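Local structure of receptor-type adenylate cyclase GRESAG 4.3 (1FX4) at residues A[5-10]-A[152-157]; A[93-98]-A[130-135]; A[12-17]-A[69-74]. The protein is a membrane receptor-type adenylyl cyclase whose catalytic domain, described here, converts ATP to cyclic AMP and diphosphate with magnesium. All coordinates share one frame; numbering follows the deposited sequence.

Contact 1 (A[5-10]-A[152-157]); sequences APKEPT and KGYDYY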
# COMPACT_ATOMS: atom_id res chain seq x y z
N ALA A 5 -1.23 21.24 4.01
CA ALA A 5 -0.39 20.62 2.99
C ALA A 5 0.62 21.58 2.38
O ALA A 5 0.26 22.68 1.96
CB ALA A 5 -1.24 20.03 1.89
N PRO A 6 1.92 21.20 2.37
CA PRO A 6 2.95 22.06 1.78
C PRO A 6 2.57 22.19 0.29
O PRO A 6 2.36 21.19 -0.39
CB PRO A 6 4.22 21.24 1.97
CG PRO A 6 3.96 20.51 3.26
CD PRO A 6 2.52 20.06 3.09
N LYS A 7 2.46 23.43 -0.20
CA LYS A 7 2.03 23.67 -1.57
C LYS A 7 3.00 24.41 -2.48
O LYS A 7 2.70 24.61 -3.66
CB LYS A 7 0.72 24.47 -1.56
CG LYS A 7 -0.34 23.89 -0.68
CD LYS A 7 -1.57 24.78 -0.63
CE LYS A 7 -2.59 24.23 0.33
NZ LYS A 7 -2.02 24.15 1.69
N GLU A 8 4.14 24.82 -1.95
CA GLU A 8 5.10 25.57 -2.75
C GLU A 8 6.29 24.77 -3.23
O GLU A 8 7.07 24.26 -2.42
CB GLU A 8 5.58 26.78 -1.97
CG GLU A 8 4.48 27.76 -1.62
CD GLU A 8 4.99 28.98 -0.86
OE1 GLU A 8 6.19 29.00 -0.49
OE2 GLU A 8 4.19 29.92 -0.65
N PRO A 9 6.45 24.64 -4.56
CA PRO A 9 7.59 23.89 -5.10
C PRO A 9 8.96 24.39 -4.60
O PRO A 9 9.91 23.61 -4.53
CB PRO A 9 7.43 24.02 -6.62
CG PRO A 9 6.38 25.10 -6.81
CD PRO A 9 5.49 24.97 -5.63
N THR A 10 9.05 25.66 -4.22
CA THR A 10 10.32 26.19 -3.71
C THR A 10 10.50 25.95 -2.22
O THR A 10 11.62 26.06 -1.71
CB THR A 10 10.50 27.70 -3.99
OG1 THR A 10 9.37 28.43 -3.51
CG2 THR A 10 10.70 27.95 -5.47
N LYS A 152 -8.83 16.74 -4.33
CA LYS A 152 -8.39 18.04 -3.81
C LYS A 152 -7.15 17.81 -2.93
O LYS A 152 -6.72 18.71 -2.22
CB LYS A 152 -9.51 18.73 -3.00
N GLY A 153 -6.54 16.64 -3.06
CA GLY A 153 -5.37 16.32 -2.26
C GLY A 153 -4.02 16.65 -2.88
O GLY A 153 -3.91 16.92 -4.08
N TYR A 154 -2.99 16.64 -2.05
CA TYR A 154 -1.63 16.92 -2.51
C TYR A 154 -0.77 15.69 -2.28
O TYR A 154 -0.97 14.97 -1.30
CB TYR A 154 -1.02 18.09 -1.73
CG TYR A 154 -1.51 19.45 -2.16
CD1 TYR A 154 -2.69 19.98 -1.65
CD2 TYR A 154 -0.79 20.20 -3.08
CE1 TYR A 154 -3.14 21.23 -2.05
CE2 TYR A 154 -1.23 21.46 -3.49
CZ TYR A 154 -2.40 21.97 -2.97
OH TYR A 154 -2.83 23.20 -3.38
N ASP A 155 0.13 15.42 -3.21
CA ASP A 155 1.05 14.30 -3.08
C ASP A 155 2.46 14.82 -3.35
O ASP A 155 2.64 15.92 -3.89
CB ASP A 155 0.71 13.16 -4.03
CG ASP A 155 1.22 11.80 -3.53
OD1 ASP A 155 0.70 10.77 -4.01
OD2 ASP A 155 2.13 11.73 -2.67
N TYR A 156 3.45 14.05 -2.92
CA TYR A 156 4.84 14.44 -3.04
C TYR A 156 5.66 13.31 -3.64
O TYR A 156 5.71 12.21 -3.10
CB TYR A 156 5.35 14.83 -1.65
CG TYR A 156 4.45 15.86 -1.00
CD1 TYR A 156 3.30 15.47 -0.32
CD2 TYR A 156 4.68 17.21 -1.18
CE1 TYR A 156 2.39 16.41 0.17
CE2 TYR A 156 3.79 18.16 -0.70
CZ TYR A 156 2.64 17.75 -0.03
OH TYR A 156 1.71 18.68 0.40
N TYR A 157 6.30 13.60 -4.76
CA TYR A 157 7.11 12.63 -5.49
C TYR A 157 8.53 13.14 -5.64
O TYR A 157 8.83 14.30 -5.36
CB TYR A 157 6.51 12.39 -6.87
CG TYR A 157 5.18 11.68 -6.84
CD1 TYR A 157 3.98 12.40 -6.73
CD2 TYR A 157 5.11 10.30 -6.89
CE1 TYR A 157 2.75 11.74 -6.67
CE2 TYR A 157 3.89 9.63 -6.83
CZ TYR A 157 2.71 10.36 -6.72
OH TYR A 157 1.51 9.70 -6.66
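The hydroxyl of Tyr156 donates a short hydrogen bond to the backbone carbonyl of Pro6, with OH to O at 2.7 Å. This is the hydrogen bond that joins the two segments. The C=O...OH angle is 129°, and the hydroxyl lies slightly out of the carbonyl plane. Pro6 O meets the Tyr156 ring at its edge, in the ring plane. The proline ring also crowds this phenol end, where Pro6 CD lies 3.1 Å from Tyr156 OH. The two side chains cross at about a right angle.

Tyr154 makes the second half of the contact, by packing rather than by a hydrogen bond. Lys7 lays its aliphatic chain across the ring near the phenol end. Its CG sits over the face, 4.0 Å from the Tyr154 ring centroid and 27° off the normal, a CH-pi contact. Lys7 CD comes within 3.4 Å of Tyr154 OH. The lysine chain is extended up to a bend at its last torsion (chi4 61°), which turns the ammonium back onto its own segment. There Lys7 NZ donates to Ala5 O at 2.7 Å, in the carbonyl plane and on a lone pair. A further bond runs from Lys7 NZ to Asn2 O. The charged end therefore stays with the N-terminal chain while the methylenes cover the tyrosine. Ala5 serves both tyrosines: its CB is 3.8 Å from Tyr154 CD1 and 3.6 Å from Tyr156 OH.

The N-terminal loop that leads to strand 13-20 is thus held against strand 154-157, away from the magnesium site. That strand pairs with strand 144-147 in a small antiparallel hairpin. Tyr156 also packs on Val57 of strand 55-60 and on Met65 and Ala67 of strand 63-68.

Contact 2 (A[93-98]-A[130-135]); sequences NAVDES and NGLRVR. Unlike the reference sequence in segment 93-98: Val95 (reference Leu).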
# COMPACT_ATOMS: atom_id res chain seq x y z
N ASN A 93 -1.74 -8.16 26.14
CA ASN A 93 -0.30 -8.25 26.23
C ASN A 93 0.16 -9.14 25.09
O ASN A 93 1.35 -9.34 24.90
CB ASN A 93 0.16 -8.81 27.58
CG ASN A 93 1.61 -8.42 27.90
OD1 ASN A 93 1.89 -7.26 28.22
ND2 ASN A 93 2.53 -9.37 27.77
N ALA A 94 -0.80 -9.62 24.30
CA ALA A 94 -0.53 -10.52 23.19
C ALA A 94 0.41 -9.96 22.11
O ALA A 94 1.20 -10.70 21.53
CB ALA A 94 -1.84 -10.98 22.55
N VAL A 95 0.31 -8.66 21.85
CA VAL A 95 1.16 -8.02 20.83
C VAL A 95 2.62 -8.01 21.31
O VAL A 95 3.54 -8.30 20.55
CB VAL A 95 0.68 -6.59 20.58
CG1 VAL A 95 1.51 -5.86 19.52
CG2 VAL A 95 -0.77 -6.52 20.09
N ASP A 96 2.82 -7.69 22.58
CA ASP A 96 4.16 -7.65 23.13
C ASP A 96 4.76 -9.05 23.19
O ASP A 96 5.92 -9.23 22.87
CB ASP A 96 4.15 -6.96 24.49
CG ASP A 96 3.91 -5.47 24.36
OD1 ASP A 96 4.89 -4.72 24.17
OD2 ASP A 96 2.73 -5.06 24.37
N GLU A 97 3.94 -10.03 23.54
CA GLU A 97 4.42 -11.41 23.60
C GLU A 97 4.89 -11.82 22.21
O GLU A 97 5.96 -12.42 22.06
CB GLU A 97 3.32 -12.34 24.07
CG GLU A 97 2.83 -12.02 25.45
CD GLU A 97 1.92 -13.10 25.98
OE1 GLU A 97 2.39 -14.26 26.07
OE2 GLU A 97 0.75 -12.79 26.29
N SER A 98 4.09 -11.47 21.19
CA SER A 98 4.46 -11.80 19.82
C SER A 98 5.75 -11.10 19.42
O SER A 98 6.64 -11.72 18.86
CB SER A 98 3.34 -11.45 18.85
OG SER A 98 2.27 -12.36 18.97
N ASN A 130 5.27 -1.32 24.79
CA ASN A 130 3.88 -1.65 25.04
C ASN A 130 3.04 -1.44 23.78
O ASN A 130 2.94 -0.32 23.28
CB ASN A 130 3.32 -0.76 26.17
CG ASN A 130 1.84 -0.96 26.39
OD1 ASN A 130 1.35 -2.09 26.41
ND2 ASN A 130 1.12 0.13 26.56
N GLY A 131 2.45 -2.51 23.28
CA GLY A 131 1.58 -2.42 22.11
C GLY A 131 2.26 -2.43 20.75
O GLY A 131 3.38 -2.90 20.61
N LEU A 132 1.56 -1.91 19.75
CA LEU A 132 2.10 -1.85 18.39
C LEU A 132 3.38 -1.04 18.30
O LEU A 132 3.49 0.04 18.90
CB LEU A 132 1.05 -1.27 17.43
CG LEU A 132 -0.19 -2.14 17.18
CD1 LEU A 132 -1.17 -1.38 16.26
CD2 LEU A 132 0.25 -3.47 16.54
N ARG A 133 4.37 -1.57 17.58
CA ARG A 133 5.63 -0.87 17.41
C ARG A 133 5.68 -0.23 16.03
O ARG A 133 5.64 -0.92 15.00
CB ARG A 133 6.82 -1.80 17.60
CG ARG A 133 6.91 -2.39 18.99
CD ARG A 133 8.13 -3.29 19.09
NE ARG A 133 8.14 -4.06 20.33
CZ ARG A 133 9.16 -4.82 20.72
NH1 ARG A 133 10.25 -4.90 19.97
NH2 ARG A 133 9.07 -5.52 21.84
N VAL A 134 5.80 1.09 16.02
CA VAL A 134 5.81 1.86 14.78
C VAL A 134 7.21 2.34 14.42
O VAL A 134 7.90 2.91 15.25
CB VAL A 134 4.84 3.09 14.89
CG1 VAL A 134 4.78 3.86 13.58
CG2 VAL A 134 3.44 2.60 15.26
N ARG A 135 7.64 2.07 13.20
CA ARG A 135 8.94 2.54 12.74
C ARG A 135 8.65 3.86 12.04
O ARG A 135 7.62 4.00 11.38
CB ARG A 135 9.61 1.55 11.79
CG ARG A 135 8.94 1.38 10.48
CD ARG A 135 9.78 0.48 9.56
NE ARG A 135 9.71 -0.91 9.96
CZ ARG A 135 9.09 -1.86 9.26
NH1 ARG A 135 8.48 -1.57 8.11
NH2 ARG A 135 9.07 -3.09 9.72
O HOH W 1 1.38 -4.88 27.00
O HOH W 2 5.70 -3.46 21.94
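This is a buried helix-to-loop contact. It joins the first turn of helix 94-109 to the approach of strand 134-141, through one direct hydrogen bond, bridging waters and a small apolar patch. Asp96 and Gly131 form the bond. The N-H of Gly131 points almost straight at Asp96 OD2 (2.8 Å from N, 174°), which accepts with its syn lone pair. The CG of Asp96 stands beside its backbone N (chi1 -71°), which brings the carboxylate towards the loop. Asp96 OD1 then lies 3.3 Å from Asn130 CA.

The same Asp96 OD1 accepts from water 2 at 2.7 Å. This water also donates to Gly131 O and accepts from Arg133 NE, which it meets in the guanidinium plane. Tyr125 OH is a further partner of Asp96 OD1, and it bonds to Arg133 NH2 as well. Both carboxylate oxygens are thus held, and the carboxylate is fixed in its rotation. The arginine lies nearby without direct ionic contact, but its charge may still favour an ionised Asp96. Water 1 sits at the margin, between Asn93 OD1 and Asn130 OD1.

Gly131 turns the chain at phi 83°, a conformation in which a CB would press on Asn130 O. Beside it, Val95 CG1 rests 3.7 Å from Gly131 O and 4.0 Å from Leu132 CD2. CG1 is the branch anti to Val95's own backbone N, and this carries it to the loop.

The side chain of Leu132 is about 7 Å from that of Asp62, a magnesium ligand. Around this core, Val95 and Leu132 both touch Leu26 of helix 23-29, Leu132 continues to Met34, Ala37 and His41 of helix 34-51, and Asn130 gives its amide nitrogen to Leu86 O at the end of helix 71-87.

Contact 3 (A[12-17]-A[69-74]); sequences PVTLIF and KSPFAA
The first residues of strand 13-20 pass the first turn of helix 71-87, and the backbones come closest at Thr14 and Pro71, whose CA atoms are 5.6 Å apart. Thr14 and Ile16 point to the helix, while Val13 and Leu15, which alternate with them, point the other way. No direct polar bond joins the two segments. One water does so at their margin, donating to Pro12 O and to Lys69 O.

Thr14 uses its two branches differently. Its OG1 stands beside the backbone N (chi1 -61°) and faces Pro71, 3.3 Å from CA and 3.6 Å from CG of that residue. Thr14 OG1 makes its hydrogen bond elsewhere, with Thr140 OG1. The methyl CG2 is pressed against Ala74 CB at 3.4 Å, tighter than usual for two carbons. Side chains of Thr14 and Pro71 cross at about a right angle.

Ile16, two residues along on the same face of the strand, reaches the same alanine. Its CD1 lies 3.7 Å from Ala74 CB and 3.5 Å from Ala74 O. The Ala74 methyl thus touches both side chains.

The start of the helix is fixed by its own N-cap. Ser70 OG accepts from Ala73 N at 3.0 Å, with an N-H...O angle of 160°.

The arrangement belongs to the ferredoxin-like core of class III cyclases. Strand 63-68, helix 71-87 and strand 134-141 form a split beta-alpha-beta crossover. The two strands run parallel, with strand 13-20 between them and antiparallel to both. The helix packs across this central strand, which carries the magnesium ligand Asp19 further along.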
# COMPACT_ATOMS: atom_id res chain seq x y z
N PRO A 12 10.92 23.73 1.07
CA PRO A 12 11.31 22.38 1.48
C PRO A 12 10.17 21.73 2.24
O PRO A 12 9.44 22.39 2.97
CB PRO A 12 12.50 22.65 2.41
CG PRO A 12 13.13 23.85 1.78
CD PRO A 12 11.93 24.72 1.48
N VAL A 13 10.01 20.43 2.04
CA VAL A 13 8.95 19.69 2.70
C VAL A 13 9.57 18.63 3.61
O VAL A 13 10.61 18.07 3.30
CB VAL A 13 8.06 18.97 1.67
CG1 VAL A 13 6.98 18.16 2.38
CG2 VAL A 13 7.41 19.99 0.71
N THR A 14 8.95 18.42 4.77
CA THR A 14 9.43 17.38 5.67
C THR A 14 8.42 16.26 5.56
O THR A 14 7.21 16.46 5.75
CB THR A 14 9.52 17.84 7.14
OG1 THR A 14 10.46 18.93 7.23
CG2 THR A 14 10.03 16.70 8.02
N LEU A 15 8.91 15.09 5.18
CA LEU A 15 8.05 13.94 5.03
C LEU A 15 8.32 12.95 6.14
O LEU A 15 9.46 12.75 6.55
CB LEU A 15 8.29 13.28 3.68
CG LEU A 15 7.88 14.14 2.48
CD1 LEU A 15 8.29 13.40 1.22
CD2 LEU A 15 6.38 14.38 2.51
N ILE A 16 7.25 12.34 6.63
CA ILE A 16 7.33 11.33 7.67
C ILE A 16 6.67 10.07 7.13
O ILE A 16 5.54 10.14 6.62
CB ILE A 16 6.53 11.70 8.93
CG1 ILE A 16 6.97 13.05 9.49
CG2 ILE A 16 6.68 10.59 9.98
CD1 ILE A 16 6.02 13.58 10.56
N PHE A 17 7.38 8.95 7.16
CA PHE A 17 6.79 7.69 6.75
C PHE A 17 6.74 6.81 8.00
O PHE A 17 7.68 6.80 8.79
CB PHE A 17 7.59 6.99 5.65
CG PHE A 17 7.25 7.46 4.26
CD1 PHE A 17 7.89 8.56 3.72
CD2 PHE A 17 6.30 6.79 3.50
CE1 PHE A 17 7.58 8.99 2.43
CE2 PHE A 17 5.99 7.22 2.20
CZ PHE A 17 6.64 8.31 1.67
N LYS A 69 4.97 21.41 6.83
CA LYS A 69 5.59 22.65 6.37
C LYS A 69 6.72 23.01 7.34
O LYS A 69 7.58 23.83 7.03
CB LYS A 69 4.57 23.80 6.35
CG LYS A 69 3.45 23.66 5.35
CD LYS A 69 2.46 24.82 5.48
CE LYS A 69 1.34 24.68 4.47
NZ LYS A 69 0.27 25.71 4.67
N SER A 70 6.68 22.38 8.51
CA SER A 70 7.65 22.61 9.58
C SER A 70 8.44 21.36 9.99
O SER A 70 7.86 20.37 10.44
CB SER A 70 6.90 23.16 10.80
OG SER A 70 7.61 22.93 12.00
N PRO A 71 9.77 21.42 9.88
CA PRO A 71 10.62 20.29 10.26
C PRO A 71 10.43 19.93 11.73
O PRO A 71 10.32 18.76 12.08
CB PRO A 71 12.03 20.82 10.02
CG PRO A 71 11.83 21.78 8.87
CD PRO A 71 10.57 22.50 9.27
N PHE A 72 10.34 20.95 12.58
CA PHE A 72 10.18 20.71 14.01
C PHE A 72 8.85 20.06 14.38
O PHE A 72 8.81 19.21 15.27
CB PHE A 72 10.40 21.98 14.82
CG PHE A 72 10.64 21.71 16.28
CD1 PHE A 72 11.62 20.80 16.67
CD2 PHE A 72 9.89 22.35 17.25
CE1 PHE A 72 11.83 20.51 18.02
CE2 PHE A 72 10.09 22.06 18.60
CZ PHE A 72 11.07 21.15 18.98
N ALA A 73 7.78 20.47 13.71
CA ALA A 73 6.46 19.90 13.99
C ALA A 73 6.48 18.41 13.62
O ALA A 73 5.86 17.58 14.29
CB ALA A 73 5.40 20.62 13.17
N ALA A 74 7.22 18.08 12.57
CA ALA A 74 7.33 16.69 12.13
C ALA A 74 8.04 15.84 13.18
O ALA A 74 7.63 14.72 13.48
CB ALA A 74 8.07 16.61 10.82
O HOH W 3 10.20 23.79 5.65

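In the fold
The touching residues of all three contacts are mainly buried. Contact 1 lies farthest from the centre of the chain, its centre 21 Å away, against 15 and 13 Å for contacts 2 and 3. Contacts 1 and 3 share one end of the domain, where Pro6 packs on Val13 and Lys69. Contact 3 is core packing of helix 71-87 on the central sheet, almost wholly apolar. Contact 1 joins a terminal loop to a peripheral hairpin through tyrosines. Contact 2, across the chain's centre, relies on a carboxylate and waters, which the other two do not use in this way. Contacts 2 and 3 involve successive helices and neighbouring strands, 13-20 and 134-141, of one sheet.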